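Local coordinates for protein STM4351 (Salmonella enterica, PDB 2Y7I) that binds arginine with high specificity in the periplasm, as a member of the family 3 bacterial solute-binding proteins, at residues Met73-Lys78 against Ser86-Glu91; Phe31-Ala36 against Cys47-Gln52; Gln128-Ala133 against Pro184-Lys189. All coordinates share one frame; numbering follows the deposited sequence.

Contact 1: Met73-Lys78 against Ser86-Glu91; sequences MDMTPK and SQPYYE. With ARG (arginine), chain C; ACT (acetate ion), chain G.
M75 reaches P88 with the end of its side chain, and this short apolar contact ties a ligand-binding loop to the segment S86-E91. Its CE lies 3.7 Å from P88 CB, with the thioether chain crossing the proline ring at about a right angle. The chain runs straight out from the backbone and then turns at the sulfur (chi3 -62°), a bend that carries the methyl over the proline while SD stays beside the backbone of S86 and Q87. There M75 SD lies 3.3 Å from S86 O, a close sulfur-to-carbonyl contact that is not a hydrogen bond.

Polar links between the segments are indirect. A single water accepts from M73 N at 3.0 Å and donates to Y89 OH at 2.9 Å, lying in the plane of the tyrosine ring at its edge. Y89 OH is also bonded to D32, so the phenol that holds the water is itself fixed by a helix outside the contact. Within the second segment S86 OG donates to Q87 O, while the side-chain amide of Q87 bonds K214 through OE1 and D211 through NE2.

The bound arginine is held from the far side of M73-K78. D74 N donates a nearly straight bond (164°) to ARG OXT at 3.0 Å, and the ligand's ARG N gives one to D74 OD1 at 3.2 Å, so one residue grips both charged ends of the amino acid's backbone. T76 OG1 donates to an acetate ion, ACT O, at 2.6 Å, and also caps R79 N at the start of helix 77-80. R79 and D160 bond the ligand too, helping to complete a pocket between two lobes, an arrangement consistent with amino-acid recognition in other family 3 proteins.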
loop_
_atom_site.group_PDB
_atom_site.type_symbol
_atom_site.label_atom_id
_atom_site.label_comp_id
_atom_site.label_asym_id
_atom_site.label_seq_id
_atom_site.Cartn_x
_atom_site.Cartn_y
_atom_site.Cartn_z
ATOM N N MET A 73 -2.312 -2.284 -16.378
ATOM C CA MET A 73 -1.962 -3.504 -17.111
ATOM C C MET A 73 -1.814 -4.725 -16.199
ATOM O O MET A 73 -0.882 -4.791 -15.390
ATOM C CB MET A 73 -0.660 -3.276 -17.902
ATOM C CG MET A 73 -0.157 -4.505 -18.688
ATOM S SD MET A 73 1.363 -4.219 -19.637
ATOM C CE MET A 73 0.697 -3.233 -21.009
ATOM N N ASP A 74 -2.742 -5.674 -16.336
ATOM C CA ASP A 74 -2.708 -6.943 -15.605
ATOM C C ASP A 74 -1.447 -7.709 -15.974
ATOM O O ASP A 74 -1.081 -7.784 -17.150
ATOM C CB ASP A 74 -3.915 -7.824 -15.971
ATOM C CG ASP A 74 -5.244 -7.293 -15.428
ATOM O OD1 ASP A 74 -5.370 -6.087 -15.143
ATOM O OD2 ASP A 74 -6.181 -8.120 -15.280
ATOM N N MET A 75 -0.810 -8.302 -14.970
ATOM C CA MET A 75 0.402 -9.102 -15.174
ATOM C C MET A 75 0.052 -10.513 -15.621
ATOM O O MET A 75 0.163 -11.468 -14.852
ATOM C CB MET A 75 1.229 -9.154 -13.889
ATOM C CG MET A 75 1.626 -7.771 -13.363
ATOM S SD MET A 75 2.490 -7.826 -11.768
ATOM C CE MET A 75 1.263 -8.551 -10.703
ATOM N N THR A 76 -0.373 -10.643 -16.872
ATOM C CA THR A 76 -0.820 -11.929 -17.397
ATOM C C THR A 76 0.383 -12.820 -17.740
ATOM O O THR A 76 1.476 -12.304 -17.988
ATOM C CB THR A 76 -1.675 -11.745 -18.656
ATOM O OG1 THR A 76 -0.842 -11.281 -19.727
ATOM C CG2 THR A 76 -2.835 -10.750 -18.411
ATOM N N PRO A 77 0.185 -14.154 -17.769
ATOM C CA PRO A 77 1.277 -15.049 -18.185
ATOM C C PRO A 77 1.784 -14.738 -19.597
ATOM O O PRO A 77 2.986 -14.797 -19.842
ATOM C CB PRO A 77 0.632 -16.441 -18.162
ATOM C CG PRO A 77 -0.522 -16.327 -17.238
ATOM C CD PRO A 77 -1.021 -14.903 -17.364
ATOM N N LYS A 78 0.881 -14.395 -20.511
ATOM C CA LYS A 78 1.293 -14.016 -21.869
ATOM C C LYS A 78 2.214 -12.803 -21.884
ATOM O O LYS A 78 3.191 -12.766 -22.620
ATOM C CB LYS A 78 0.082 -13.758 -22.772
ATOM C CG LYS A 78 -0.273 -14.924 -23.687
ATOM C CD LYS A 78 -1.598 -14.653 -24.425
ATOM C CE LYS A 78 -1.618 -15.349 -25.788
ATOM N NZ LYS A 78 -3.006 -15.564 -26.300
ATOM N N SER A 86 7.075 -5.477 -12.319
ATOM C CA SER A 86 7.234 -5.204 -10.907
ATOM C C SER A 86 6.279 -6.078 -10.097
ATOM O O SER A 86 5.431 -6.787 -10.650
ATOM C CB SER A 86 6.903 -3.741 -10.610
ATOM O OG SER A 86 5.526 -3.478 -10.871
ATOM N N GLN A 87 6.444 -6.015 -8.782
ATOM C CA GLN A 87 5.448 -6.483 -7.832
ATOM C C GLN A 87 4.107 -5.833 -8.205
ATOM O O GLN A 87 4.085 -4.757 -8.822
ATOM C CB GLN A 87 5.859 -6.041 -6.420
ATOM C CG GLN A 87 5.933 -4.509 -6.275
ATOM C CD GLN A 87 6.277 -4.061 -4.879
ATOM O OE1 GLN A 87 5.401 -3.941 -4.020
ATOM N NE2 GLN A 87 7.553 -3.808 -4.642
ATOM N N PRO A 88 2.984 -6.464 -7.821
ATOM C CA PRO A 88 1.717 -5.795 -8.067
ATOM C C PRO A 88 1.670 -4.459 -7.331
ATOM O O PRO A 88 2.162 -4.359 -6.207
ATOM C CB PRO A 88 0.682 -6.766 -7.482
ATOM C CG PRO A 88 1.439 -7.616 -6.516
ATOM C CD PRO A 88 2.809 -7.742 -7.110
ATOM N N TYR A 89 1.126 -3.428 -7.969
ATOM C CA TYR A 89 0.916 -2.164 -7.257
ATOM C C TYR A 89 -0.556 -1.960 -6.909
ATOM O O TYR A 89 -0.872 -1.166 -6.031
ATOM C CB TYR A 89 1.531 -0.946 -7.982
ATOM C CG TYR A 89 0.872 -0.599 -9.303
ATOM C CD1 TYR A 89 -0.215 0.284 -9.358
ATOM C CD2 TYR A 89 1.340 -1.139 -10.493
ATOM C CE1 TYR A 89 -0.824 0.600 -10.572
ATOM C CE2 TYR A 89 0.726 -0.833 -11.713
ATOM C CZ TYR A 89 -0.347 0.034 -11.745
ATOM O OH TYR A 89 -0.945 0.334 -12.962
ATOM N N TYR A 90 -1.444 -2.695 -7.569
ATOM C CA TYR A 90 -2.879 -2.627 -7.305
ATOM C C TYR A 90 -3.504 -3.926 -7.802
ATOM O O TYR A 90 -2.923 -4.595 -8.654
ATOM C CB TYR A 90 -3.515 -1.419 -8.011
ATOM C CG TYR A 90 -4.930 -1.113 -7.561
ATOM C CD1 TYR A 90 -5.189 -0.629 -6.277
ATOM C CD2 TYR A 90 -6.009 -1.310 -8.421
ATOM C CE1 TYR A 90 -6.497 -0.343 -5.864
ATOM C CE2 TYR A 90 -7.307 -1.029 -8.026
ATOM C CZ TYR A 90 -7.544 -0.543 -6.754
ATOM O OH TYR A 90 -8.837 -0.274 -6.372
ATOM N N GLU A 91 -4.674 -4.287 -7.282
ATOM C CA GLU A 91 -5.265 -5.587 -7.611
ATOM C C GLU A 91 -5.912 -5.592 -8.978
ATOM O O GLU A 91 -6.472 -4.587 -9.400
ATOM C CB GLU A 91 -6.302 -5.999 -6.571
ATOM C CG GLU A 91 -5.705 -6.633 -5.347
ATOM C CD GLU A 91 -6.749 -7.069 -4.348
ATOM O OE1 GLU A 91 -7.955 -6.876 -4.621
ATOM O OE2 GLU A 91 -6.356 -7.603 -3.289
HETATM N N ARG C . -6.744 -4.213 -17.363
HETATM C CA ARG C . -6.948 -4.569 -18.802
HETATM C C ARG C . -5.726 -5.314 -19.327
HETATM O O ARG C . -5.678 -5.670 -20.502
HETATM C CB ARG C . -7.211 -3.311 -19.655
HETATM C CG ARG C . -6.131 -2.222 -19.520
HETATM C CD ARG C . -6.346 -1.059 -20.486
HETATM N NE ARG C . -5.510 0.079 -20.094
HETATM C CZ ARG C . -5.440 1.239 -20.744
HETATM N NH1 ARG C . -6.153 1.456 -21.852
HETATM N NH2 ARG C . -4.651 2.187 -20.283
HETATM O OXT ARG C . -4.753 -5.551 -18.586
HETATM C C ACT G . -3.378 -11.442 -22.066
HETATM O O ACT G . -2.153 -11.213 -21.992
HETATM O OXT ACT G . -3.800 -12.410 -21.384
HETATM C CH3 ACT G . -4.284 -10.597 -22.912
HETATM O O HOH W 1 0.141 -1.028 -15.258
#

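Contact 2: Phe31-Ala36 against Cys47-Gln52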
loop_
_atom_site.group_PDB
_atom_site.type_symbol
_atom_site.label_atom_id
_atom_site.label_comp_id
_atom_site.label_asym_id
_atom_site.label_seq_id
_atom_site.Cartn_x
_atom_site.Cartn_y
_atom_site.Cartn_z
ATOM N N PHE A 31 -4.789 7.577 -11.481
ATOM C CA PHE A 31 -4.190 6.751 -10.445
ATOM C C PHE A 31 -2.777 6.315 -10.829
ATOM O O PHE A 31 -1.842 6.485 -10.041
ATOM C CB PHE A 31 -5.056 5.535 -10.150
ATOM C CG PHE A 31 -4.472 4.618 -9.112
ATOM C CD1 PHE A 31 -4.499 4.962 -7.766
ATOM C CD2 PHE A 31 -3.912 3.399 -9.485
ATOM C CE1 PHE A 31 -3.971 4.100 -6.796
ATOM C CE2 PHE A 31 -3.388 2.532 -8.527
ATOM C CZ PHE A 31 -3.411 2.894 -7.187
ATOM N N ASP A 32 -2.624 5.779 -12.045
ATOM C CA ASP A 32 -1.309 5.281 -12.495
ATOM C C ASP A 32 -0.265 6.381 -12.569
ATOM O O ASP A 32 0.912 6.132 -12.326
ATOM C CB ASP A 32 -1.396 4.624 -13.871
ATOM C CG ASP A 32 -1.947 3.220 -13.823
ATOM O OD1 ASP A 32 -2.093 2.635 -12.721
ATOM O OD2 ASP A 32 -2.229 2.685 -14.912
ATOM N N ILE A 33 -0.697 7.584 -12.933
ATOM C CA ILE A 33 0.207 8.730 -13.038
ATOM C C ILE A 33 0.709 9.129 -11.649
ATOM O O ILE A 33 1.886 9.434 -11.475
ATOM C CB ILE A 33 -0.454 9.947 -13.734
ATOM C CG1 ILE A 33 -1.115 9.547 -15.072
ATOM C CG2 ILE A 33 0.558 11.095 -13.909
ATOM C CD1 ILE A 33 -0.233 8.737 -16.040
ATOM N N ASP A 34 -0.189 9.126 -10.669
ATOM C CA ASP A 34 0.183 9.432 -9.276
ATOM C C ASP A 34 1.158 8.405 -8.723
ATOM O O ASP A 34 2.147 8.767 -8.070
ATOM C CB ASP A 34 -1.059 9.551 -8.385
ATOM C CG ASP A 34 -1.794 10.866 -8.597
ATOM O OD1 ASP A 34 -1.362 11.655 -9.462
ATOM O OD2 ASP A 34 -2.800 11.114 -7.913
ATOM N N VAL A 35 0.869 7.129 -8.988
ATOM C CA VAL A 35 1.769 6.037 -8.638
ATOM C C VAL A 35 3.147 6.215 -9.298
ATOM O O VAL A 35 4.167 6.183 -8.608
ATOM C CB VAL A 35 1.165 4.638 -8.971
ATOM C CG1 VAL A 35 2.202 3.533 -8.778
ATOM C CG2 VAL A 35 -0.053 4.344 -8.085
ATOM N N ALA A 36 3.177 6.406 -10.619
ATOM C CA ALA A 36 4.462 6.549 -11.328
ATOM C C ALA A 36 5.282 7.749 -10.824
ATOM O O ALA A 36 6.505 7.653 -10.655
ATOM C CB ALA A 36 4.239 6.629 -12.843
ATOM N N CYS A 47 9.820 12.321 -14.255
ATOM C CA CYS A 47 8.935 11.407 -14.973
ATOM C C CYS A 47 8.507 11.999 -16.319
ATOM O O CYS A 47 8.173 13.180 -16.411
ATOM C CB CYS A 47 7.699 11.121 -14.126
ATOM S SG CYS A 47 6.823 9.677 -14.655
ATOM N N SER A 48 8.529 11.175 -17.359
ATOM C CA SER A 48 8.015 11.578 -18.658
ATOM C C SER A 48 7.040 10.528 -19.185
ATOM O O SER A 48 7.316 9.334 -19.092
ATOM C CB SER A 48 9.163 11.791 -19.642
ATOM O OG SER A 48 8.676 12.389 -20.826
ATOM N N PHE A 49 5.909 10.977 -19.733
ATOM C CA PHE A 49 4.899 10.058 -20.274
ATOM C C PHE A 49 4.702 10.197 -21.776
ATOM O O PHE A 49 4.681 11.308 -22.312
ATOM C CB PHE A 49 3.551 10.250 -19.584
ATOM C CG PHE A 49 3.554 9.863 -18.139
ATOM C CD1 PHE A 49 3.393 8.540 -17.762
ATOM C CD2 PHE A 49 3.729 10.828 -17.153
ATOM C CE1 PHE A 49 3.411 8.178 -16.418
ATOM C CE2 PHE A 49 3.738 10.474 -15.810
ATOM C CZ PHE A 49 3.577 9.146 -15.446
ATOM N N THR A 50 4.560 9.054 -22.444
ATOM C CA THR A 50 4.189 9.010 -23.857
ATOM C C THR A 50 2.857 8.272 -23.942
ATOM O O THR A 50 2.722 7.169 -23.401
ATOM C CB THR A 50 5.270 8.307 -24.699
ATOM O OG1 THR A 50 6.510 8.993 -24.525
ATOM C CG2 THR A 50 4.908 8.298 -26.198
ATOM N N ASN A 51 1.883 8.902 -24.595
ATOM C CA ASN A 51 0.529 8.385 -24.730
ATOM C C ASN A 51 0.318 7.798 -26.134
ATOM O O ASN A 51 0.434 8.505 -27.134
ATOM C CB ASN A 51 -0.465 9.523 -24.434
ATOM C CG ASN A 51 -1.914 9.160 -24.726
ATOM O OD1 ASN A 51 -2.709 10.032 -25.077
ATOM N ND2 ASN A 51 -2.270 7.897 -24.573
ATOM N N GLN A 52 0.049 6.497 -26.198
ATOM C CA GLN A 52 -0.146 5.792 -27.481
ATOM C C GLN A 52 -1.090 4.608 -27.239
ATOM O O GLN A 52 -1.442 4.330 -26.089
ATOM C CB GLN A 52 1.193 5.352 -28.087
ATOM C CG GLN A 52 1.987 4.347 -27.248
ATOM C CD GLN A 52 3.368 4.045 -27.831
ATOM O OE1 GLN A 52 4.225 4.927 -27.932
ATOM N NE2 GLN A 52 3.591 2.788 -28.211
#
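Helix 31-36 and strand 47-51 run in nearly opposite senses, their axes 149° apart and 10.2 Å from each other at closest approach. The facing pairs are I33 with F49 and A36 with C47, the latter bringing the two backbones nearer.

F49 fills the gap between helix and strand. With its CG beside the backbone N (chi1 -66°), the ring extends toward the helix and is met from two directions. I33 lies over one face: its CD1 is 4.0 Å from the centroid of the F49 ring and 21° off the ring normal, a CH-pi contact displaced toward the rim. The other branch of the same isoleucine, I33 CG2, reaches past the rim, 3.8 Å from F49 CE2. A36 comes instead at the edge, its CB 3.7 Å from F49 CZ and near the ring plane. Beyond it, A36 CB and C47 SG are 4.4 Å apart, a looser touch.

F10 of the central strand 7-12 lies against A36 and C47, and I28 against I33 and F49, extending the apolar layer. The contact between the helix and the edge strand of the three-stranded parallel sheet is thus apolar, and its stability probably rests on burial and close fit: a ring met on one face by I33 and at its edge by A36 helps to span the distance between the two axes.

Contact 3: Gln128-Ala133 against Pro184-Lys189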
loop_
_atom_site.group_PDB
_atom_site.type_symbol
_atom_site.label_atom_id
_atom_site.label_comp_id
_atom_site.label_asym_id
_atom_site.label_seq_id
_atom_site.Cartn_x
_atom_site.Cartn_y
_atom_site.Cartn_z
ATOM N N GLN A 128 -13.063 -13.451 -26.709
ATOM C CA GLN A 128 -12.729 -14.296 -27.863
ATOM C C GLN A 128 -12.733 -15.774 -27.507
ATOM O O GLN A 128 -13.159 -16.605 -28.308
ATOM C CB GLN A 128 -11.375 -13.889 -28.473
ATOM C CG GLN A 128 -11.479 -12.642 -29.351
ATOM C CD GLN A 128 -10.135 -12.093 -29.826
ATOM O OE1 GLN A 128 -10.088 -11.084 -30.540
ATOM N NE2 GLN A 128 -9.047 -12.735 -29.423
ATOM N N ASP A 129 -12.255 -16.095 -26.305
ATOM C CA ASP A 129 -12.114 -17.488 -25.889
ATOM C C ASP A 129 -13.369 -18.066 -25.282
ATOM O O ASP A 129 -13.739 -19.201 -25.596
ATOM C CB ASP A 129 -10.992 -17.637 -24.871
ATOM C CG ASP A 129 -9.628 -17.428 -25.471
ATOM O OD1 ASP A 129 -9.519 -17.358 -26.711
ATOM O OD2 ASP A 129 -8.662 -17.324 -24.693
ATOM N N LYS A 130 -14.004 -17.288 -24.406
ATOM C CA LYS A 130 -15.024 -17.807 -23.505
ATOM C C LYS A 130 -16.444 -17.340 -23.810
ATOM O O LYS A 130 -17.393 -17.839 -23.217
ATOM C CB LYS A 130 -14.656 -17.494 -22.045
ATOM C CG LYS A 130 -13.291 -18.060 -21.594
ATOM C CD LYS A 130 -13.251 -19.563 -21.728
ATOM C CE LYS A 130 -12.033 -20.169 -21.059
ATOM N NZ LYS A 130 -12.055 -21.637 -21.270
ATOM N N GLN A 131 -16.592 -16.402 -24.738
ATOM C CA GLN A 131 -17.915 -15.921 -25.109
ATOM C C GLN A 131 -18.046 -15.805 -26.621
ATOM O O GLN A 131 -18.328 -14.731 -27.157
ATOM C CB GLN A 131 -18.229 -14.581 -24.429
ATOM C CG GLN A 131 -18.203 -14.605 -22.905
ATOM C CD GLN A 131 -19.305 -15.444 -22.282
ATOM O OE1 GLN A 131 -20.294 -15.805 -22.937
ATOM N NE2 GLN A 131 -19.152 -15.736 -20.999
ATOM N N GLN A 132 -17.892 -16.937 -27.299
ATOM C CA GLN A 132 -17.772 -16.949 -28.752
ATOM C C GLN A 132 -19.049 -16.642 -29.529
ATOM O O GLN A 132 -18.985 -16.376 -30.729
ATOM C CB GLN A 132 -17.148 -18.263 -29.217
ATOM C CG GLN A 132 -15.771 -18.481 -28.602
ATOM C CD GLN A 132 -15.036 -19.667 -29.182
ATOM O OE1 GLN A 132 -15.611 -20.474 -29.905
ATOM N NE2 GLN A 132 -13.744 -19.767 -28.876
ATOM N N ALA A 133 -20.200 -16.671 -28.855
ATOM C CA ALA A 133 -21.468 -16.323 -29.495
ATOM C C ALA A 133 -21.665 -14.803 -29.558
ATOM O O ALA A 133 -22.614 -14.317 -30.184
ATOM C CB ALA A 133 -22.640 -17.001 -28.778
ATOM N N PRO A 184 -10.387 -16.903 -13.459
ATOM C CA PRO A 184 -9.007 -16.615 -13.043
ATOM C C PRO A 184 -7.916 -17.039 -14.041
ATOM O O PRO A 184 -6.744 -16.751 -13.820
ATOM C CB PRO A 184 -8.872 -17.364 -11.712
ATOM C CG PRO A 184 -9.876 -18.465 -11.793
ATOM C CD PRO A 184 -11.025 -17.913 -12.587
ATOM N N ASP A 185 -8.296 -17.720 -15.118
ATOM C CA ASP A 185 -7.388 -17.931 -16.250
ATOM C C ASP A 185 -7.129 -16.609 -16.983
ATOM O O ASP A 185 -6.141 -16.484 -17.717
ATOM C CB ASP A 185 -7.964 -18.959 -17.232
ATOM C CG ASP A 185 -7.891 -20.378 -16.712
ATOM O OD1 ASP A 185 -7.084 -20.658 -15.798
ATOM O OD2 ASP A 185 -8.649 -21.225 -17.226
ATOM N N TYR A 186 -8.007 -15.624 -16.755
ATOM C CA TYR A 186 -7.989 -14.346 -17.468
ATOM C C TYR A 186 -7.843 -13.135 -16.547
ATOM O O TYR A 186 -7.206 -12.148 -16.912
ATOM C CB TYR A 186 -9.259 -14.207 -18.334
ATOM C CG TYR A 186 -9.335 -15.276 -19.400
ATOM C CD1 TYR A 186 -9.885 -16.525 -19.124
ATOM C CD2 TYR A 186 -8.814 -15.051 -20.678
ATOM C CE1 TYR A 186 -9.922 -17.530 -20.087
ATOM C CE2 TYR A 186 -8.861 -16.047 -21.651
ATOM C CZ TYR A 186 -9.416 -17.282 -21.346
ATOM O OH TYR A 186 -9.449 -18.267 -22.302
ATOM N N TYR A 187 -8.412 -13.226 -15.350
ATOM C CA TYR A 187 -8.561 -12.069 -14.461
ATOM C C TYR A 187 -8.000 -12.322 -13.065
ATOM O O TYR A 187 -7.851 -13.455 -12.663
ATOM C CB TYR A 187 -10.043 -11.686 -14.362
ATOM C CG TYR A 187 -10.605 -11.158 -15.674
ATOM C CD1 TYR A 187 -10.167 -9.943 -16.193
ATOM C CD2 TYR A 187 -11.568 -11.872 -16.385
ATOM C CE1 TYR A 187 -10.656 -9.443 -17.395
ATOM C CE2 TYR A 187 -12.070 -11.393 -17.597
ATOM C CZ TYR A 187 -11.607 -10.168 -18.091
ATOM O OH TYR A 187 -12.088 -9.665 -19.273
ATOM N N GLY A 188 -7.691 -11.254 -12.337
ATOM C CA GLY A 188 -7.207 -11.391 -10.967
ATOM C C GLY A 188 -5.700 -11.278 -10.808
ATOM O O GLY A 188 -5.199 -11.303 -9.684
ATOM N N LYS A 189 -4.972 -11.186 -11.921
ATOM C CA LYS A 189 -3.543 -10.888 -11.861
ATOM C C LYS A 189 -3.418 -9.405 -11.541
ATOM O O LYS A 189 -4.160 -8.578 -12.087
ATOM C CB LYS A 189 -2.835 -11.236 -13.182
ATOM C CG LYS A 189 -2.738 -12.748 -13.489
ATOM C CD LYS A 189 -1.809 -13.463 -12.504
ATOM C CE LYS A 189 -1.729 -14.960 -12.777
ATOM N NZ LYS A 189 -0.667 -15.594 -11.949
#
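Y186 meets the end of helix 122-130 through its hydroxyl, which donates to the carboxylate of D129 with Y186 OH 2.7 Å from D129 OD2. The phenol approaches on the anti side of that oxygen and 15° out of the carboxylate plane, while OD2 itself lies in the plane of the tyrosine ring, where a phenol O-H normally points. Carboxylate and ring are turned 64° against each other.

K130 flanks the other ring edge with its aliphatic part. Its CE is 3.4 Å from Y186 OH and 3.5 Å from Y186 CE1, and K130 CG lies 3.7 Å from the same CE1. CG sits off to one face of the ring, beyond CE1; from there a bend at chi2 (-60°) brings CE back near the ring plane, beside CE1 and OH. The two consecutive helix residues thus flank the hydroxyl end of the phenol, D129 on the CE2 side and K130 on the CE1 side.

Farther out lie a few charged groups. K130 NZ is 5.3 Å from D185 OD2, too far for a bond but near enough that opposite charges may favour the arrangement. R125, one turn earlier on the same helix, packs against Y186, makes a long, weak ion pair with D129 OD2, and donates a weak hydrogen bond to D185 O. It also binds the acetate ion. Next to Y186, Y187 OH bonds to H123, giving the loop a second hold on this helix. The long loop between strands 174-176 and 194-195 is in this way held to the C-terminal turn of helix 122-130, within the lobe built on the five-stranded mixed sheet, as in two-lobed periplasmic binding proteins.

In the fold
The three contacts grade from ligand site to periphery. Contact 1 is closest to the centre of the chain and holds part of the arginine pocket; contact 2 is a partly buried apolar packing; contact 3 lies farther out, nearer the surface, with a buried tyrosine beside an exposed lysine and a phenol-carboxylate bond. No element is shared: contact 1 joins two largely loop segments, contact 2 a helix and an edge strand, contact 3 a loop and a helix end. Contacts 1 and 2 meet through Y89, Y90 and F31. Contact 3 touches contact 1 through K189, which packs on M75 and D74, but stays about 11 Å at nearest atoms from contact 2, on the opposite side of the chain's centre.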